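Local coordinates for ethanolamine utilization protein EutL (Clostridium perfringens E str. JGS1987, PDB 4TME) that forms trimeric tiles of the ethanolamine-utilization microcompartment shell and binds ethanolamine, which probably controls opening of its transport pore, at residues C[114-117]-C[118-122]; C[190-193]-C[194-197]. All blocks are in the same frame, centred on the assembly; numbering follows the deposited sequence. Where two conformers were deposited one is given.

Contact 1: residues C[114-117]-C[118-122]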
loop_
_atom_site.group_PDB
_atom_site.type_symbol
_atom_site.label_atom_id
_atom_site.label_comp_id
_atom_site.label_asym_id
_atom_site.label_seq_id
_atom_site.Cartn_x
_atom_site.Cartn_y
_atom_site.Cartn_z
ATOM N N SER C 114 -12.077 13.134 -16.834
ATOM C CA SER C 114 -12.202 14.061 -15.717
ATOM C C SER C 114 -13.660 14.323 -15.350
ATOM O O SER C 114 -14.500 14.493 -16.223
ATOM C CB SER C 114 -11.529 15.397 -16.049
ATOM O OG SER C 114 -11.792 16.328 -14.995
ATOM N N ALA C 115 -13.933 14.406 -14.044
ATOM C CA ALA C 115 -15.274 14.711 -13.545
ATOM C C ALA C 115 -15.404 16.146 -13.018
ATOM O O ALA C 115 -16.488 16.544 -12.582
ATOM C CB ALA C 115 -15.650 13.706 -12.436
ATOM N N ASN C 116 -14.331 16.940 -13.060
ATOM C CA ASN C 116 -14.434 18.302 -12.536
ATOM C C ASN C 116 -13.387 19.265 -13.097
ATOM O O ASN C 116 -12.571 18.898 -13.954
ATOM C CB ASN C 116 -14.372 18.280 -10.989
ATOM C CG ASN C 116 -13.040 17.771 -10.445
ATOM O OD1 ASN C 116 -12.090 17.530 -11.190
ATOM N ND2 ASN C 116 -12.968 17.609 -9.123
ATOM N N GLU C 117 -13.417 20.503 -12.613
ATOM C CA GLU C 117 -12.711 21.584 -13.305
ATOM C C GLU C 117 -11.201 21.397 -13.275
ATOM O O GLU C 117 -10.528 21.705 -14.265
ATOM C CB GLU C 117 -13.085 22.943 -12.701
ATOM C CG GLU C 117 -12.401 24.143 -13.373
ATOM C CD GLU C 117 -12.679 24.233 -14.875
ATOM O OE1 GLU C 117 -13.815 23.919 -15.298
ATOM O OE2 GLU C 117 -11.759 24.616 -15.633
ATOM N N ASP C 118 -10.660 20.890 -12.167
ATOM C CA ASP C 118 -9.208 20.734 -12.071
ATOM C C ASP C 118 -8.747 19.282 -12.228
ATOM O O ASP C 118 -7.593 18.958 -11.935
ATOM C CB ASP C 118 -8.689 21.328 -10.752
ATOM C CG ASP C 118 -9.212 20.610 -9.536
ATOM O OD1 ASP C 118 -10.183 19.835 -9.669
ATOM O OD2 ASP C 118 -8.655 20.836 -8.434
ATOM N N ASP C 119 -9.627 18.420 -12.744
ATOM C CA ASP C 119 -9.294 17.022 -13.007
ATOM C C ASP C 119 -8.821 16.303 -11.732
ATOM O O ASP C 119 -7.981 15.399 -11.789
ATOM C CB ASP C 119 -8.204 16.891 -14.092
ATOM C CG ASP C 119 -8.562 17.596 -15.382
ATOM O OD1 ASP C 119 -9.749 17.944 -15.585
ATOM O OD2 ASP C 119 -7.636 17.805 -16.207
ATOM N N SER C 120 -9.371 16.695 -10.584
ATOM C CA SER C 120 -8.990 16.068 -9.323
ATOM C C SER C 120 -9.919 14.899 -8.973
ATOM O O SER C 120 -9.714 14.211 -7.975
ATOM C CB SER C 120 -8.990 17.106 -8.193
ATOM O OG SER C 120 -10.277 17.660 -8.000
ATOM N N ILE C 121 -10.948 14.682 -9.787
ATOM C CA ILE C 121 -11.721 13.440 -9.717
ATOM C C ILE C 121 -11.785 12.918 -11.131
ATOM O O ILE C 121 -12.069 13.678 -12.047
ATOM C CB ILE C 121 -13.163 13.658 -9.173
ATOM C CG1 ILE C 121 -13.116 14.230 -7.758
ATOM C CG2 ILE C 121 -13.942 12.350 -9.174
ATOM C CD1 ILE C 121 -14.464 14.686 -7.230
ATOM N N CYS C 122 -11.527 11.628 -11.315
ATOM C CA CYS C 122 -11.571 11.024 -12.634
ATOM C C CYS C 122 -12.046 9.581 -12.549
ATOM O O CYS C 122 -11.980 8.952 -11.475
ATOM C CB CYS C 122 -10.195 11.073 -13.296
ATOM S SG CYS C 122 -8.957 10.092 -12.413
#
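Ser114 and Cys122 face each other as an antiparallel non-hydrogen-bonded pair, and beyond them Ala115 N donates to Ile121 O (2.8 Å, N-H...O angle 168°), closing a hairpin connection. At its far end a type I beta turn runs from Asn116 to Asp119, with Asp119 N bonded to Asn116 O at 3.2 Å.

The side-chain amide of Asn116 bridges the loop. With CG lying between its own backbone N and carbonyl carbon (chi1 64°), the amide reaches across: OD1 takes Ser120 N on an in-plane lone pair at 2.9 Å and, weakly, Ile121 N, while ND2 donates to Ser120 OG at 2.9 Å. Both ends of the amide are thus engaged, which fixes its flip. Ser120 OG in turn donates to Asp118 OD1 (2.7 Å). On another flank Ser114 OG donates a hydrogen bond to Asp119 OD1 at 2.7 Å, meeting it from above the carboxylate plane, and accepts from Asn116 N in an ST turn.

Asp119 OD1 also receives Met1 N. Ala115 and Ile121 pack on Ala211 of helix 193-212, Ser120 and Ile121 meet Lys78 and Leu79 of a second subunit, and the loop joins strands 112-114 and 122-128.

Contact 2: residues C[190-193]-C[194-197]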
loop_
_atom_site.group_PDB
_atom_site.type_symbol
_atom_site.label_atom_id
_atom_site.label_comp_id
_atom_site.label_asym_id
_atom_site.label_seq_id
_atom_site.Cartn_x
_atom_site.Cartn_y
_atom_site.Cartn_z
ATOM N N THR C 190 -20.368 -7.949 -16.693
ATOM C CA THR C 190 -20.560 -8.524 -18.033
ATOM C C THR C 190 -22.025 -8.586 -18.430
ATOM O O THR C 190 -22.920 -8.550 -17.590
ATOM C CB THR C 190 -19.933 -9.934 -18.155
ATOM O OG1 THR C 190 -19.889 -10.319 -19.541
ATOM C CG2 THR C 190 -20.727 -10.992 -17.378
ATOM N N GLY C 191 -22.246 -8.683 -19.736
ATOM C CA GLY C 191 -23.577 -8.773 -20.318
ATOM C C GLY C 191 -23.441 -8.566 -21.815
ATOM O O GLY C 191 -22.329 -8.660 -22.347
ATOM N N SER C 192 -24.546 -8.283 -22.497
ATOM C CA SER C 192 -24.478 -7.962 -23.916
ATOM C C SER C 192 -23.664 -6.680 -24.106
ATOM O O SER C 192 -23.423 -5.941 -23.149
ATOM C CB SER C 192 -25.868 -7.800 -24.503
ATOM O OG SER C 192 -26.485 -6.623 -24.020
ATOM N N GLN C 193 -23.240 -6.400 -25.333
ATOM C CA GLN C 193 -22.478 -5.175 -25.571
ATOM C C GLN C 193 -23.320 -3.928 -25.250
ATOM O O GLN C 193 -22.805 -2.967 -24.674
ATOM C CB GLN C 193 -21.964 -5.135 -27.015
ATOM C CG GLN C 193 -20.787 -6.090 -27.207
ATOM C CD GLN C 193 -20.242 -6.107 -28.614
ATOM O OE1 GLN C 193 -20.622 -5.293 -29.458
ATOM N NE2 GLN C 193 -19.345 -7.047 -28.879
ATOM N N SER C 194 -24.608 -3.962 -25.580
ATOM C CA SER C 194 -25.483 -2.823 -25.304
ATOM C C SER C 194 -25.696 -2.668 -23.785
ATOM O O SER C 194 -25.712 -1.546 -23.268
ATOM C CB SER C 194 -26.812 -2.961 -26.058
ATOM O OG SER C 194 -27.669 -3.937 -25.493
ATOM N N ALA C 195 -25.799 -3.780 -23.064
ATOM C CA ALA C 195 -25.943 -3.707 -21.604
ATOM C C ALA C 195 -24.675 -3.195 -20.935
ATOM O O ALA C 195 -24.749 -2.443 -19.961
ATOM C CB ALA C 195 -26.315 -5.061 -21.030
ATOM N N CYS C 196 -23.512 -3.595 -21.439
ATOM C CA CYS C 196 -22.255 -3.091 -20.880
ATOM C C CYS C 196 -22.125 -1.593 -21.165
ATOM O O CYS C 196 -21.694 -0.836 -20.307
ATOM C CB CYS C 196 -21.052 -3.858 -21.434
ATOM S SG CYS C 196 -20.943 -5.559 -20.794
ATOM N N LYS C 197 -22.548 -1.153 -22.346
ATOM C CA LYS C 197 -22.510 0.275 -22.652
ATOM C C LYS C 197 -23.457 1.072 -21.738
ATOM O O LYS C 197 -23.114 2.162 -21.249
ATOM C CB LYS C 197 -22.866 0.511 -24.119
ATOM C CG LYS C 197 -22.954 1.977 -24.512
ATOM C CD LYS C 197 -21.642 2.712 -24.266
ATOM C CE LYS C 197 -21.733 4.173 -24.701
ATOM N NZ LYS C 197 -20.554 4.964 -24.251
#
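Ser192 directs its hydroxyl forward onto the first turn of the helix that follows it, where OG accepts from Ala195 N at 3.1 Å with an N-H...O angle of 156°. This is an N-cap. The hydroxyl is brought there by a first torsion of 70°, which tucks OG between the serine's own N and carbonyl carbon. The methyl of Ala195 lies alongside the same oxygen, its CB 3.4 Å from Ser192 OG, and Ser194 OG approaches it at 3.3 Å.

Cys196 points toward residues 190-193. Cys196 SG, anti to the carbonyl carbon (chi1 -71°), sits 3.5 Å from Gly191 N, while Cys196 N donates to Ser192 O at 2.9 Å. Beyond CG the chain of Gln193 is extended, and its NE2 makes a weak hydrogen bond to Ser129 O; the backbone O of Gln193 receives Lys197 N at 3.0 Å. The side chain of Lys197 forms a salt bridge with Asp201 one turn on, while Thr190 OG1 bonds Ala146 O of the neighbouring strand.

Chemically, Ser192 serves the helix twice, through hydroxyl and carbonyl, so that the N-H groups of Ala195 and Cys196 both find acceptors where the helix starts. Gly191 N, by contrast, is buried against the sulfur without a polar partner.

Along the chain the two contacts come in series, neither nested nor crossed, with centres 26 Å apart and nearest atoms about 14 Å apart. Contact 1 closes the hairpin between strands 112-114 and 122-128, neighbours in the six-stranded antiparallel sheet. The chain then passes through helix 133-139, strand 146-152, helix 154-167 and strand 171-176 before strand 185-191 delivers it to contact 2, which turns it into helix 193-212. That helix connects the two indirectly: contact 2 lies at its start, whereas Ala211 near its other end packs against contact 1. The side chain of Cys122 is about 5 Å from a bound ethanolamine, placing contact 1 near the ligand pocket.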